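Local coordinates for protein RNA-dependent RNA Polymerase (Bombyx mori cytoplasmic polyhedrosis virus, PDB 6TZ0) that synthesises RNA as the viral RNA-directed RNA polymerase, probably making plus strands in transcription and complementary minus strands in genome replication, at residues A67-P72 against R168-L173; S53-E58 against L222-S227. All coordinates share one frame; numbering follows the deposited sequence.

In the fold
Both contacts belong to the N-terminal region of the polymerase, away from its nucleotide and metal sites, and their centres lie about 12 Å apart. The chain runs through 53-58, 67-72, 168-173 and 222-227, so the two segments of contact 1 fall between those of contact 2. Strands 54-58 and 64-68 form an antiparallel β-hairpin. In contact 2 its first strand meets the start of helix 224-237; in contact 1 the chain leaving its second strand meets helix 166-175. Hydrogen bonds from Val69 N to Ser53 O and between Thr68 OG1 and Asp54 OD1 probably tie contact 1 to contact 2. The hairpin and the chain leaving it thus pack against two later helices.

Contact 1: A67-P72 against R168-L173; sequences ATVTIP and RTYVKL
Val69 and Ile71 are the two bumps that segment 67-72 presents to the helical segment 168-173, where Tyr170 and Leu173 supply the receiving surface. The chain is nearly extended here, so Thr70 points away while its neighbours on both sides face the helix. Val69 enters the groove between Tyr170 and Leu173. Its CG1 lies over one face of the tyrosine ring, off-centre toward the rim, in a CH-pi contact 4.0 Å from the centroid of the Tyr170 ring and 24° off the ring normal. The same methyl comes within 4.3 Å of Leu173 CD1. CG2 leans toward Thr169, 3.9 Å from Tyr170 CE2 and 4.3 Å from Thr169 OG1, a hydroxyl that hydrogen-bonds Pro166 O and so meets Val69 by packing alone. With CG1 anti to the backbone N (chi1 176°), both methyls lie against the ring, and a short β-branched residue suits the place because they touch different neighbours at once. Ile71 is longer: its outstretched arm (chi2 173°) carries CD1 to 3.7 Å from Leu173 CB and 3.8 Å from Leu173 CD1, so the two aliphatic chains cross at an angle. Tyrosine suits its place by offering a flat apolar face to Val69 and a hydroxyl that hydrogen-bonds Asn232. That asparagine also takes the N-H of Thr70 and donates to Thr68 O, pinning the extended chain beside the ring. Helix 224-237, to which Asn232 belongs, also lays Ile228 and Met231 against Tyr170, which therefore sits between that helix and the chain leaving strand 64-68.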
ATOM      1  N   ALA A  67      41.053   6.176 -19.308  1.00 44.65           N
ATOM      2  CA  ALA A  67      40.674   6.733 -18.019  1.00 44.65           C
ATOM      3  C   ALA A  67      41.766   6.455 -16.997  1.00 44.65           C
ATOM      4  O   ALA A  67      42.686   5.668 -17.232  1.00 44.65           O
ATOM      5  CB  ALA A  67      39.331   6.182 -17.538  1.00 44.65           C
ATOM      6  N   THR A  68      41.650   7.119 -15.848  1.00 45.55           N
ATOM      7  CA  THR A  68      42.671   7.102 -14.810  1.00 45.55           C
ATOM      8  C   THR A  68      42.001   6.893 -13.462  1.00 45.55           C
ATOM      9  O   THR A  68      41.016   7.568 -13.153  1.00 45.55           O
ATOM     10  CB  THR A  68      43.474   8.413 -14.810  1.00 45.55           C
ATOM     11  OG1 THR A  68      44.106   8.586 -16.084  1.00 45.55           O
ATOM     12  CG2 THR A  68      44.542   8.407 -13.730  1.00 45.55           C
ATOM     13  N   VAL A  69      42.526   5.955 -12.673  1.00 43.23           N
ATOM     14  CA  VAL A  69      42.001   5.699 -11.336  1.00 43.23           C
ATOM     15  C   VAL A  69      42.312   6.895 -10.445  1.00 43.23           C
ATOM     16  O   VAL A  69      43.478   7.257 -10.251  1.00 43.23           O
ATOM     17  CB  VAL A  69      42.590   4.407 -10.755  1.00 43.23           C
ATOM     18  CG1 VAL A  69      42.109   4.208  -9.337  1.00 43.23           C
ATOM     19  CG2 VAL A  69      42.217   3.213 -11.612  1.00 43.23           C
ATOM     20  N   THR A  70      41.266   7.513  -9.903  1.00 46.03           N
ATOM     21  CA  THR A  70      41.374   8.729  -9.107  1.00 46.03           C
ATOM     22  C   THR A  70      40.494   8.596  -7.874  1.00 46.03           C
ATOM     23  O   THR A  70      39.305   8.283  -7.990  1.00 46.03           O
ATOM     24  CB  THR A  70      40.956   9.958  -9.921  1.00 46.03           C
ATOM     25  OG1 THR A  70      41.799  10.079 -11.072  1.00 46.03           O
ATOM     26  CG2 THR A  70      41.071  11.219  -9.084  1.00 46.03           C
ATOM     27  N   ILE A  71      41.071   8.822  -6.701  1.00 46.74           N
ATOM     28  CA  ILE A  71      40.355   8.777  -5.435  1.00 46.74           C
ATOM     29  C   ILE A  71      40.594  10.108  -4.717  1.00 46.74           C
ATOM     30  O   ILE A  71      41.751  10.479  -4.516  1.00 46.74           O
ATOM     31  CB  ILE A  71      40.784   7.601  -4.551  1.00 46.74           C
ATOM     32  CG1 ILE A  71      40.442   6.286  -5.245  1.00 46.74           C
ATOM     33  CG2 ILE A  71      40.097   7.649  -3.209  1.00 46.74           C
ATOM     34  CD1 ILE A  71      40.971   5.087  -4.559  1.00 46.74           C
ATOM     35  N   PRO A  72      39.556  10.834  -4.330  1.00 47.52           N
ATOM     36  CA  PRO A  72      39.751  12.157  -3.729  1.00 47.52           C
ATOM     37  C   PRO A  72      40.257  12.068  -2.295  1.00 47.52           C
ATOM     38  O   PRO A  72      40.229  11.018  -1.653  1.00 47.52           O
ATOM     39  CB  PRO A  72      38.352  12.773  -3.782  1.00 47.52           C
ATOM     40  CG  PRO A  72      37.438  11.606  -3.754  1.00 47.52           C
ATOM     41  CD  PRO A  72      38.129  10.517  -4.511  1.00 47.52           C
ATOM     42  N   ARG A 168      40.234  -4.531  -8.906  1.00 43.63           N
ATOM     43  CA  ARG A 168      41.124  -5.007  -7.852  1.00 43.63           C
ATOM     44  C   ARG A 168      41.885  -3.857  -7.206  1.00 43.63           C
ATOM     45  O   ARG A 168      42.046  -3.821  -5.980  1.00 43.63           O
ATOM     46  CB  ARG A 168      42.117  -6.034  -8.399  1.00 43.63           C
ATOM     47  CG  ARG A 168      41.489  -7.257  -9.006  1.00 43.63           C
ATOM     48  CD  ARG A 168      40.637  -7.989  -8.005  1.00 43.63           C
ATOM     49  NE  ARG A 168      41.371  -8.544  -6.875  1.00 43.63           N
ATOM     50  CZ  ARG A 168      41.872  -9.773  -6.838  1.00 43.63           C
ATOM     51  NH1 ARG A 168      41.724 -10.582  -7.874  1.00 43.63           N
ATOM     52  NH2 ARG A 168      42.514 -10.194  -5.762  1.00 43.63           N
ATOM     53  N   THR A 169      42.352  -2.902  -8.013  1.00 43.58           N
ATOM     54  CA  THR A 169      43.054  -1.755  -7.453  1.00 43.58           C
ATOM     55  C   THR A 169      42.108  -0.839  -6.701  1.00 43.58           C
ATOM     56  O   THR A 169      42.517  -0.235  -5.709  1.00 43.58           O
ATOM     57  CB  THR A 169      43.775  -0.975  -8.543  1.00 43.58           C
ATOM     58  OG1 THR A 169      42.810  -0.393  -9.423  1.00 43.58           O
ATOM     59  CG2 THR A 169      44.657  -1.907  -9.330  1.00 43.58           C
ATOM     60  N   TYR A 170      40.844  -0.741  -7.131  1.00 40.51           N
ATOM     61  CA  TYR A 170      39.859  -0.012  -6.328  1.00 40.51           C
ATOM     62  C   TYR A 170      39.604  -0.683  -4.982  1.00 40.51           C
ATOM     63  O   TYR A 170      39.547   0.002  -3.952  1.00 40.51           O
ATOM     64  CB  TYR A 170      38.546   0.163  -7.093  1.00 40.51           C
ATOM     65  CG  TYR A 170      38.537   1.359  -8.011  1.00 40.51           C
ATOM     66  CD1 TYR A 170      38.356   2.637  -7.499  1.00 40.51           C
ATOM     67  CD2 TYR A 170      38.685   1.218  -9.382  1.00 40.51           C
ATOM     68  CE1 TYR A 170      38.344   3.738  -8.321  1.00 40.51           C
ATOM     69  CE2 TYR A 170      38.673   2.317 -10.214  1.00 40.51           C
ATOM     70  CZ  TYR A 170      38.499   3.572  -9.676  1.00 40.51           C
ATOM     71  OH  TYR A 170      38.485   4.671 -10.496  1.00 40.51           O
ATOM     72  N   VAL A 171      39.465  -2.016  -4.965  1.00 42.63           N
ATOM     73  CA  VAL A 171      39.252  -2.748  -3.714  1.00 42.63           C
ATOM     74  C   VAL A 171      40.448  -2.589  -2.780  1.00 42.63           C
ATOM     75  O   VAL A 171      40.285  -2.355  -1.575  1.00 42.63           O
ATOM     76  CB  VAL A 171      38.940  -4.232  -4.008  1.00 42.63           C
ATOM     77  CG1 VAL A 171      38.989  -5.073  -2.748  1.00 42.63           C
ATOM     78  CG2 VAL A 171      37.559  -4.368  -4.609  1.00 42.63           C
ATOM     79  N   LYS A 172      41.665  -2.634  -3.329  1.00 46.52           N
ATOM     80  CA  LYS A 172      42.852  -2.510  -2.488  1.00 46.52           C
ATOM     81  C   LYS A 172      43.049  -1.079  -1.996  1.00 46.52           C
ATOM     82  O   LYS A 172      43.425  -0.866  -0.840  1.00 46.52           O
ATOM     83  CB  LYS A 172      44.085  -2.999  -3.243  1.00 46.52           C
ATOM     84  CG  LYS A 172      45.325  -3.098  -2.376  1.00 46.52           C
ATOM     85  CD  LYS A 172      46.546  -3.505  -3.169  1.00 46.52           C
ATOM     86  CE  LYS A 172      46.509  -4.973  -3.526  1.00 46.52           C
ATOM     87  NZ  LYS A 172      47.777  -5.400  -4.177  1.00 46.52           N
ATOM     88  N   LEU A 173      42.789  -0.080  -2.840  1.00 42.71           N
ATOM     89  CA  LEU A 173      42.955   1.296  -2.400  1.00 42.71           C
ATOM     90  C   LEU A 173      41.845   1.765  -1.474  1.00 42.71           C
ATOM     91  O   LEU A 173      42.039   2.751  -0.760  1.00 42.71           O
ATOM     92  CB  LEU A 173      43.036   2.233  -3.598  1.00 42.71           C
ATOM     93  CG  LEU A 173      44.296   2.238  -4.448  1.00 42.71           C
ATOM     94  CD1 LEU A 173      44.083   3.125  -5.655  1.00 42.71           C
ATOM     95  CD2 LEU A 173      45.466   2.724  -3.624  1.00 42.71           C
TER

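Contact 2: S53-E58 against L222-S227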
ATOM      1  N   SER A  53      47.227   2.792 -12.599  1.00 47.93           N
ATOM      2  CA  SER A  53      46.696   4.142 -12.527  1.00 47.93           C
ATOM      3  C   SER A  53      46.061   4.563 -13.845  1.00 47.93           C
ATOM      4  O   SER A  53      44.868   4.861 -13.881  1.00 47.93           O
ATOM      5  CB  SER A  53      47.805   5.123 -12.124  1.00 47.93           C
ATOM      6  OG  SER A  53      48.795   5.211 -13.130  1.00 47.93           O
ATOM      7  N   ASP A  54      46.817   4.561 -14.936  1.00 49.58           N
ATOM      8  CA  ASP A  54      46.256   4.800 -16.255  1.00 49.58           C
ATOM      9  C   ASP A  54      45.833   3.481 -16.879  1.00 49.58           C
ATOM     10  O   ASP A  54      46.383   2.423 -16.568  1.00 49.58           O
ATOM     11  CB  ASP A  54      47.258   5.507 -17.166  1.00 49.58           C
ATOM     12  CG  ASP A  54      47.443   6.966 -16.808  1.00 49.58           C
ATOM     13  OD1 ASP A  54      46.481   7.585 -16.311  1.00 49.58           O
ATOM     14  OD2 ASP A  54      48.548   7.498 -17.024  1.00 49.58           O
ATOM     15  N   TYR A  55      44.848   3.551 -17.767  1.00 43.56           N
ATOM     16  CA  TYR A  55      44.310   2.339 -18.354  1.00 43.56           C
ATOM     17  C   TYR A  55      43.673   2.676 -19.690  1.00 43.56           C
ATOM     18  O   TYR A  55      43.228   3.804 -19.916  1.00 43.56           O
ATOM     19  CB  TYR A  55      43.295   1.695 -17.414  1.00 43.56           C
ATOM     20  CG  TYR A  55      42.912   0.287 -17.766  1.00 43.56           C
ATOM     21  CD1 TYR A  55      43.744  -0.773 -17.451  1.00 43.56           C
ATOM     22  CD2 TYR A  55      41.718   0.014 -18.405  1.00 43.56           C
ATOM     23  CE1 TYR A  55      43.397  -2.068 -17.765  1.00 43.56           C
ATOM     24  CE2 TYR A  55      41.361  -1.275 -18.730  1.00 43.56           C
ATOM     25  CZ  TYR A  55      42.204  -2.311 -18.407  1.00 43.56           C
ATOM     26  OH  TYR A  55      41.853  -3.599 -18.720  1.00 43.56           O
ATOM     27  N   SER A  56      43.641   1.691 -20.579  1.00 44.14           N
ATOM     28  CA  SER A  56      43.152   1.893 -21.930  1.00 44.14           C
ATOM     29  C   SER A  56      42.352   0.675 -22.366  1.00 44.14           C
ATOM     30  O   SER A  56      42.598  -0.443 -21.910  1.00 44.14           O
ATOM     31  CB  SER A  56      44.306   2.151 -22.905  1.00 44.14           C
ATOM     32  OG  SER A  56      43.830   2.327 -24.223  1.00 44.14           O
ATOM     33  N   GLY A  57      41.388   0.906 -23.246  1.00 43.17           N
ATOM     34  CA  GLY A  57      40.549  -0.166 -23.732  1.00 43.17           C
ATOM     35  C   GLY A  57      39.343   0.396 -24.456  1.00 43.17           C
ATOM     36  O   GLY A  57      39.297   1.579 -24.798  1.00 43.17           O
ATOM     37  N   GLU A  58      38.365  -0.474 -24.668  1.00 43.92           N
ATOM     38  CA  GLU A  58      37.193  -0.152 -25.467  1.00 43.92           C
ATOM     39  C   GLU A  58      36.011   0.236 -24.589  1.00 43.92           C
ATOM     40  O   GLU A  58      35.954  -0.086 -23.402  1.00 43.92           O
ATOM     41  CB  GLU A  58      36.810  -1.339 -26.349  1.00 43.92           C
ATOM     42  CG  GLU A  58      37.816  -1.660 -27.426  1.00 43.92           C
ATOM     43  CD  GLU A  58      37.423  -2.878 -28.231  1.00 43.92           C
ATOM     44  OE1 GLU A  58      36.433  -3.540 -27.860  1.00 43.92           O
ATOM     45  OE2 GLU A  58      38.101  -3.178 -29.234  1.00 43.92           O
ATOM     46  N   LEU A 222      29.202  -2.732 -18.703  1.00 35.66           N
ATOM     47  CA  LEU A 222      30.382  -1.908 -18.515  1.00 35.66           C
ATOM     48  C   LEU A 222      31.629  -2.687 -18.892  1.00 35.66           C
ATOM     49  O   LEU A 222      31.734  -3.883 -18.616  1.00 35.66           O
ATOM     50  CB  LEU A 222      30.503  -1.426 -17.072  1.00 35.66           C
ATOM     51  CG  LEU A 222      29.473  -0.430 -16.561  1.00 35.66           C
ATOM     52  CD1 LEU A 222      29.726  -0.167 -15.097  1.00 35.66           C
ATOM     53  CD2 LEU A 222      29.542   0.855 -17.345  1.00 35.66           C
ATOM     54  N   THR A 223      32.568  -2.004 -19.532  1.00 37.67           N
ATOM     55  CA  THR A 223      33.898  -2.547 -19.743  1.00 37.67           C
ATOM     56  C   THR A 223      34.761  -2.170 -18.541  1.00 37.67           C
ATOM     57  O   THR A 223      34.265  -1.658 -17.535  1.00 37.67           O
ATOM     58  CB  THR A 223      34.466  -2.047 -21.067  1.00 37.67           C
ATOM     59  OG1 THR A 223      34.618  -0.626 -21.025  1.00 37.67           O
ATOM     60  CG2 THR A 223      33.529  -2.402 -22.198  1.00 37.67           C
ATOM     61  N   HIS A 224      36.067  -2.418 -18.619  1.00 37.60           N
ATOM     62  CA  HIS A 224      36.924  -2.103 -17.480  1.00 37.60           C
ATOM     63  C   HIS A 224      37.209  -0.609 -17.385  1.00 37.60           C
ATOM     64  O   HIS A 224      37.244  -0.048 -16.281  1.00 37.60           O
ATOM     65  CB  HIS A 224      38.217  -2.910 -17.563  1.00 37.60           C
ATOM     66  CG  HIS A 224      38.017  -4.380 -17.385  1.00 37.60           C
ATOM     67  ND1 HIS A 224      37.755  -4.952 -16.162  1.00 37.60           N
ATOM     68  CD2 HIS A 224      38.022  -5.396 -18.279  1.00 37.60           C
ATOM     69  CE1 HIS A 224      37.618  -6.257 -16.305  1.00 37.60           C
ATOM     70  NE2 HIS A 224      37.773  -6.552 -17.581  1.00 37.60           N
ATOM     71  N   VAL A 225      37.372   0.054 -18.528  1.00 37.47           N
ATOM     72  CA  VAL A 225      37.604   1.492 -18.520  1.00 37.47           C
ATOM     73  C   VAL A 225      36.330   2.221 -18.115  1.00 37.47           C
ATOM     74  O   VAL A 225      36.363   3.240 -17.407  1.00 37.47           O
ATOM     75  CB  VAL A 225      38.097   1.946 -19.903  1.00 37.47           C
ATOM     76  CG1 VAL A 225      38.774   3.282 -19.801  1.00 37.47           C
ATOM     77  CG2 VAL A 225      38.982   0.910 -20.535  1.00 37.47           C
ATOM     78  N   GLU A 226      35.183   1.697 -18.541  1.00 36.94           N
ATOM     79  CA  GLU A 226      33.911   2.244 -18.099  1.00 36.94           C
ATOM     80  C   GLU A 226      33.670   1.988 -16.619  1.00 36.94           C
ATOM     81  O   GLU A 226      33.007   2.792 -15.957  1.00 36.94           O
ATOM     82  CB  GLU A 226      32.785   1.665 -18.944  1.00 36.94           C
ATOM     83  CG  GLU A 226      32.765   2.188 -20.362  1.00 36.94           C
ATOM     84  CD  GLU A 226      31.676   1.560 -21.190  1.00 36.94           C
ATOM     85  OE1 GLU A 226      31.084   0.569 -20.729  1.00 36.94           O
ATOM     86  OE2 GLU A 226      31.396   2.069 -22.292  1.00 36.94           O
ATOM     87  N   SER A 227      34.226   0.905 -16.072  1.00 35.18           N
ATOM     88  CA  SER A 227      34.160   0.700 -14.630  1.00 35.18           C
ATOM     89  C   SER A 227      35.018   1.707 -13.888  1.00 35.18           C
ATOM     90  O   SER A 227      34.659   2.120 -12.778  1.00 35.18           O
ATOM     91  CB  SER A 227      34.595  -0.714 -14.270  1.00 35.18           C
ATOM     92  OG  SER A 227      35.977  -0.901 -14.484  1.00 35.18           O
TER
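Val225, Tyr55 and Glu58 bury the most surface where strand 54-58 meets the first turn of helix 224-237. Val225 is central: its CA-CB bond points at the strand, and CG2, anti to the carbonyl carbon, is the methyl that reaches it. That methyl lies at the edge of the Tyr55 ring, near its plane, 3.6 Å from Tyr55 CD2 and equally close to Gly57 N, while CG1 packs toward Ala67 of the adjoining strand. A glycine suits position 57, since without a side chain it lets the valine rest directly on the backbone. Tyr55, with CG anti to its own N (chi1 -167°), reaches along the helix start; its CE2 is 3.7 Å from His224 CB, and its OH passes near the histidine ring at 4.1 Å from His224 CG. The imidazole has a further aromatic partner, Tyr160, which it meets edge-to-face. The CA-CB bond of Glu58 points away from the helix, and the residue engages through its backbone: Thr223 OG1 donates to Glu58 O across 2.8 Å, in the carbonyl plane, the angle at the carbonyl oxygen being 154°. A hydroxyl residue suits this N-cap position, since the same oxygen can donate to the strand and weakly accept from Glu226 N. In return, Thr223 N donates to Glu226 OE1, 3.2 Å away and above the carboxylate plane, and Glu226 is held further by Ser60 and Tyr314. This reciprocal pair is a capping box, the classic N-terminal cap of an α-helix, joined here to the end of a β-hairpin's first strand.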